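Local structure of borrelidin polyketide synthase, type I (Streptomyces parvulus, 6OBT) at residues A[70-75]-A[193-198]; A[76-81]-A[110-115]. The protein probably dehydrates the beta-hydroxyacyl chain that the borrelidin polyketide synthase carries, leaving a carbon-carbon double bond in the growing product. One frame throughout, in Å; residues are numbered along the deposited sequence.

Contact 1 (A[70-75]-A[193-198]); sequences LADHQV and GPQFRC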
loop_
_atom_site.group_PDB
_atom_site.type_symbol
_atom_site.label_atom_id
_atom_site.label_comp_id
_atom_site.label_asym_id
_atom_site.label_seq_id
_atom_site.Cartn_x
_atom_site.Cartn_y
_atom_site.Cartn_z
ATOM N N LEU A 70 1.177 8.727 23.667
ATOM C CA LEU A 70 2.559 8.434 23.299
ATOM C C LEU A 70 3.549 9.412 23.938
ATOM O O LEU A 70 4.736 9.087 24.066
ATOM C CB LEU A 70 2.700 8.439 21.769
ATOM C CG LEU A 70 2.136 7.218 21.026
ATOM C CD1 LEU A 70 2.179 7.411 19.502
ATOM C CD2 LEU A 70 2.865 5.944 21.421
ATOM N N ALA A 71 3.095 10.591 24.367
ATOM C CA ALA A 71 3.989 11.499 25.073
ATOM C C ALA A 71 4.329 11.000 26.471
ATOM O O ALA A 71 5.202 11.579 27.129
ATOM C CB ALA A 71 3.377 12.898 25.156
ATOM N N ASP A 72 3.658 9.953 26.938
ATOM C CA ASP A 72 3.921 9.363 28.244
ATOM C C ASP A 72 5.141 8.444 28.252
ATOM O O ASP A 72 5.442 7.849 29.295
ATOM C CB ASP A 72 2.686 8.582 28.711
ATOM C CG ASP A 72 1.541 9.487 29.129
ATOM O OD1 ASP A 72 0.443 8.971 29.414
ATOM O OD2 ASP A 72 1.734 10.718 29.193
ATOM N N HIS A 73 5.819 8.265 27.120
ATOM C CA HIS A 73 7.061 7.497 27.036
ATOM C C HIS A 73 8.196 8.423 26.583
ATOM O O HIS A 73 8.467 8.524 25.391
ATOM C CB HIS A 73 6.902 6.336 26.087
ATOM C CG HIS A 73 8.073 5.404 26.072
ATOM N ND1 HIS A 73 9.115 5.532 25.177
ATOM C CD2 HIS A 73 8.356 4.315 26.828
ATOM C CE1 HIS A 73 10.001 4.575 25.397
ATOM N NE2 HIS A 73 9.562 3.821 26.391
ATOM N N GLN A 74 8.885 9.036 27.532
ATOM C CA GLN A 74 9.902 10.046 27.244
ATOM C C GLN A 74 11.204 9.633 27.907
ATOM O O GLN A 74 11.242 9.420 29.126
ATOM C CB GLN A 74 9.442 11.415 27.732
ATOM C CG GLN A 74 10.462 12.536 27.553
ATOM C CD GLN A 74 10.138 13.702 28.442
ATOM O OE1 GLN A 74 9.322 14.552 28.091
ATOM N NE2 GLN A 74 10.737 13.725 29.631
ATOM N N VAL A 75 12.265 9.503 27.112
ATOM C CA VAL A 75 13.584 9.126 27.614
ATOM C C VAL A 75 14.541 10.269 27.319
ATOM O O VAL A 75 14.703 10.668 26.155
ATOM C CB VAL A 75 14.090 7.803 27.011
ATOM C CG1 VAL A 75 14.157 7.879 25.519
ATOM C CG2 VAL A 75 15.453 7.443 27.591
ATOM N N GLY A 193 4.856 8.431 31.798
ATOM C CA GLY A 193 3.657 9.190 32.054
ATOM C C GLY A 193 2.498 8.307 32.477
ATOM O O GLY A 193 2.636 7.090 32.625
ATOM N N PRO A 194 1.328 8.921 32.680
ATOM C CA PRO A 194 0.175 8.168 33.218
ATOM C C PRO A 194 -0.112 6.843 32.536
ATOM O O PRO A 194 -0.332 5.835 33.214
ATOM C CB PRO A 194 -0.978 9.164 33.033
ATOM C CG PRO A 194 -0.334 10.501 33.127
ATOM C CD PRO A 194 1.029 10.354 32.506
ATOM N N GLN A 195 -0.124 6.809 31.204
ATOM C CA GLN A 195 -0.516 5.579 30.525
ATOM C C GLN A 195 0.516 4.467 30.654
ATOM O O GLN A 195 0.195 3.312 30.348
ATOM C CB GLN A 195 -0.785 5.866 29.048
ATOM C CG GLN A 195 -2.147 6.467 28.797
ATOM C CD GLN A 195 -3.223 5.423 28.595
ATOM O OE1 GLN A 195 -3.120 4.290 29.078
ATOM N NE2 GLN A 195 -4.273 5.803 27.887
ATOM N N PHE A 196 1.743 4.783 31.083
ATOM C CA PHE A 196 2.786 3.775 31.217
ATOM C C PHE A 196 3.079 3.398 32.665
ATOM O O PHE A 196 3.786 2.412 32.895
ATOM C CB PHE A 196 4.088 4.249 30.543
ATOM C CG PHE A 196 4.053 4.170 29.018
ATOM C CD1 PHE A 196 4.717 3.159 28.346
ATOM C CD2 PHE A 196 3.370 5.123 28.279
ATOM C CE1 PHE A 196 4.685 3.074 26.951
ATOM C CE2 PHE A 196 3.338 5.058 26.865
ATOM C CZ PHE A 196 3.990 4.014 26.214
ATOM N N ARG A 197 2.542 4.131 33.646
ATOM C CA ARG A 197 2.821 3.847 35.061
ATOM C C ARG A 197 1.869 2.754 35.542
ATOM O O ARG A 197 0.924 2.974 36.309
ATOM C CB ARG A 197 2.701 5.096 35.921
ATOM C CG ARG A 197 3.700 6.199 35.548
ATOM C CD ARG A 197 3.814 7.282 36.610
ATOM N NE ARG A 197 2.601 8.081 36.786
ATOM C CZ ARG A 197 2.431 9.316 36.319
ATOM N NH1 ARG A 197 3.393 9.909 35.621
ATOM N NH2 ARG A 197 1.294 9.964 36.547
ATOM N N CYS A 198 2.175 1.542 35.104
ATOM C CA CYS A 198 1.285 0.409 35.266
ATOM C C CYS A 198 1.713 -0.533 36.370
ATOM O O CYS A 198 0.907 -1.367 36.791
ATOM C CB CYS A 198 1.204 -0.376 33.965
ATOM S SG CYS A 198 0.302 0.534 32.699
#

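Contact 2 (A[76-81]-A[110-115]); sequences LGQVLL and PLVLGA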
loop_
_atom_site.group_PDB
_atom_site.type_symbol
_atom_site.label_atom_id
_atom_site.label_comp_id
_atom_site.label_asym_id
_atom_site.label_seq_id
_atom_site.Cartn_x
_atom_site.Cartn_y
_atom_site.Cartn_z
ATOM N N LEU A 76 15.158 10.796 28.377
ATOM C CA LEU A 76 16.137 11.885 28.287
ATOM C C LEU A 76 15.558 13.070 27.520
ATOM O O LEU A 76 16.215 13.670 26.667
ATOM C CB LEU A 76 17.441 11.395 27.655
ATOM C CG LEU A 76 18.168 10.244 28.351
ATOM C CD1 LEU A 76 19.470 9.927 27.626
ATOM C CD2 LEU A 76 18.430 10.585 29.810
ATOM N N GLY A 77 14.295 13.387 27.813
ATOM C CA GLY A 77 13.589 14.505 27.217
ATOM C C GLY A 77 13.031 14.279 25.830
ATOM O O GLY A 77 12.388 15.186 25.284
ATOM N N GLN A 78 13.259 13.119 25.230
ATOM C CA GLN A 78 12.758 12.831 23.893
ATOM C C GLN A 78 11.556 11.903 23.973
ATOM O O GLN A 78 11.571 10.915 24.717
ATOM C CB GLN A 78 13.844 12.195 23.029
ATOM C CG GLN A 78 14.987 13.130 22.651
ATOM C CD GLN A 78 15.848 12.555 21.539
ATOM O OE1 GLN A 78 15.976 13.145 20.460
ATOM N NE2 GLN A 78 16.435 11.388 21.793
ATOM N N VAL A 79 10.514 12.218 23.209
ATOM C CA VAL A 79 9.403 11.280 23.046
ATOM C C VAL A 79 9.831 10.205 22.048
ATOM O O VAL A 79 9.935 10.466 20.846
ATOM C CB VAL A 79 8.121 11.984 22.585
ATOM C CG1 VAL A 79 6.982 10.967 22.415
ATOM C CG2 VAL A 79 7.727 13.075 23.563
ATOM N N LEU A 80 10.070 8.988 22.541
ATOM C CA LEU A 80 10.411 7.852 21.704
ATOM C C LEU A 80 9.224 6.908 21.653
ATOM O O LEU A 80 8.567 6.674 22.676
ATOM C CB LEU A 80 11.615 7.068 22.238
ATOM C CG LEU A 80 13.005 7.665 22.402
ATOM C CD1 LEU A 80 14.065 6.555 22.313
ATOM C CD2 LEU A 80 13.272 8.768 21.428
ATOM N N LEU A 81 8.954 6.377 20.466
ATOM C CA LEU A 81 8.053 5.242 20.362
ATOM C C LEU A 81 8.644 4.078 21.153
ATOM O O LEU A 81 9.838 3.779 21.014
ATOM C CB LEU A 81 7.855 4.865 18.888
ATOM C CG LEU A 81 6.654 3.938 18.665
ATOM C CD1 LEU A 81 5.353 4.697 18.915
ATOM C CD2 LEU A 81 6.679 3.369 17.236
ATOM N N PRO A 110 15.839 4.293 16.792
ATOM C CA PRO A 110 14.609 4.653 17.499
ATOM C C PRO A 110 13.787 5.642 16.684
ATOM O O PRO A 110 14.271 6.279 15.742
ATOM C CB PRO A 110 15.127 5.288 18.795
ATOM C CG PRO A 110 16.429 5.922 18.377
ATOM C CD PRO A 110 17.010 5.042 17.290
ATOM N N LEU A 111 12.512 5.752 17.044
ATOM C CA LEU A 111 11.613 6.709 16.395
ATOM C C LEU A 111 11.273 7.822 17.384
ATOM O O LEU A 111 10.588 7.584 18.381
ATOM C CB LEU A 111 10.348 6.019 15.893
ATOM C CG LEU A 111 9.422 6.987 15.155
ATOM C CD1 LEU A 111 10.158 7.559 13.955
ATOM C CD2 LEU A 111 8.149 6.290 14.721
ATOM N N VAL A 112 11.727 9.039 17.097
ATOM C CA VAL A 112 11.473 10.195 17.957
ATOM C C VAL A 112 10.296 10.973 17.389
ATOM O O VAL A 112 10.319 11.395 16.226
ATOM C CB VAL A 112 12.707 11.102 18.081
ATOM C CG1 VAL A 112 12.464 12.210 19.109
ATOM C CG2 VAL A 112 13.942 10.294 18.437
ATOM N N LEU A 113 9.275 11.192 18.210
ATOM C CA LEU A 113 8.093 11.933 17.797
ATOM C C LEU A 113 8.201 13.365 18.305
ATOM O O LEU A 113 8.209 13.602 19.518
ATOM C CB LEU A 113 6.816 11.269 18.306
ATOM C CG LEU A 113 6.515 9.897 17.694
ATOM C CD1 LEU A 113 5.399 9.183 18.443
ATOM C CD2 LEU A 113 6.179 10.042 16.220
ATOM N N GLY A 114 8.303 14.313 17.379
ATOM C CA GLY A 114 8.220 15.703 17.760
ATOM C C GLY A 114 6.797 16.094 18.093
ATOM O O GLY A 114 5.848 15.361 17.808
ATOM N N ALA A 115 6.652 17.259 18.726
ATOM C CA ALA A 115 5.318 17.778 19.006
ATOM C C ALA A 115 4.536 17.983 17.716
ATOM O O ALA A 115 3.330 17.713 17.656
ATOM C CB ALA A 115 5.417 19.086 19.790
HETATM O O HOH W 1 10.581 14.443 21.534
#

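Contact 1 (A[70-75]-A[193-198])
Asp72 and the turn that begins at Gly193 meet through both the backbone and the side chain of the aspartate. They join two sequence motifs of the polyketide synthase dehydratase double hotdog fold: HxxxGxxxxP, which starts at His73, and GYxYGPxF, which ends at Phe196. Gly193 N donates to Asp72 O at 2.6 Å, and Gln195 N donates to Asp72 OD1 at 2.9 Å; both bonds are close to straight, with N-H...O angles of 169°. The second donor reaches OD1 from above the carboxylate plane, 38° out of it. Asp72 CG is anti to its own carbonyl carbon (chi1 -73°), which carries the carboxylate across Pro194, whose CD lies 3.4 Å from OD2. Pro194 N lacks a hydrogen, so the donors to the aspartate are the amides before and after it, while Phe196 N is satisfied inside the turn by Gly193 O at 2.9 Å. Gln195 OE1 is engaged by Thr219 OG1, and His73 ND1 by Leu80 O. Histidine and phenylalanine add an apolar contact: His73 CB sits over one face of the Phe196 ring, 4.0 Å from its centroid, a CH-pi contact, and the two rings meet obliquely. Both also touch Asp232 on helix 228-236, consistent with the active-site region of related dehydratases. At the edge of the Phe196 ring, near its plane, CD2 packs 3.6 Å from Asp72 CB.

Contact 2 (A[76-81]-A[110-115])
Two backbone hydrogen bonds hold Val79 and Leu81 to the 110-115 loop: Leu113 N to Val79 O at 2.8 Å, and Leu81 N to Leu111 O at 2.9 Å. Their N-H...O angles exceed 160°. They flank Leu80 and Val112, whose backbones form a single antiparallel bridge as a non-hydrogen-bonded pair. Across it, Val112 CA approaches Val79 O and Leu80 CA approaches Leu111 O, each at 3.3 Å. The segments' directions differ by 106°, so the pairing does not extend as a regular sheet; beyond it, a water accepts from Val79 N at 2.8 Å and donates to Leu113 O at 3.2 Å. With Val112 CG1 anti to the backbone N (chi1 -173°), CG2 lies beside that N and meets Leu80 CD2 at a tight 3.4 Å. Leu80 CD1 rests 3.9 Å from Pro110 CB, the two side chains lying alongside and pointing the same way. Leu81 CB and Leu111 CB meet at 4.1 Å. Farther out, Val79 and Leu113 share Leu64 as a neighbour, Leu81 and Leu113 touch Leu70, and Leu111 and Val112 pack on strand 134-142. The contact thus fastens the short strand 78-79, just ahead of helix 83-97, to the loop between strands 101-107 and 119-127.

How the contacts relate
From the N terminus, the chain passes through 70-75, turns at Leu76 and Gly77, and returns through 78-81, so the first segments of both contacts belong to one hairpin of strands 73-75 and 78-79. Contact 2 closes first, after helix 83-97 and strand 101-107, when 110-115 comes back to the hairpin. Contact 1 closes much later, when 193-198 follows strand 190-192, the third strand of the same small sheet; its long loop encloses the shorter one. The centres lie about 12 Å apart, and Val75 CG1 packs 3.3 Å from Leu80 CG between them. The hairpin thereby bridges the loop after strand 101-107 and the turn after strand 190-192.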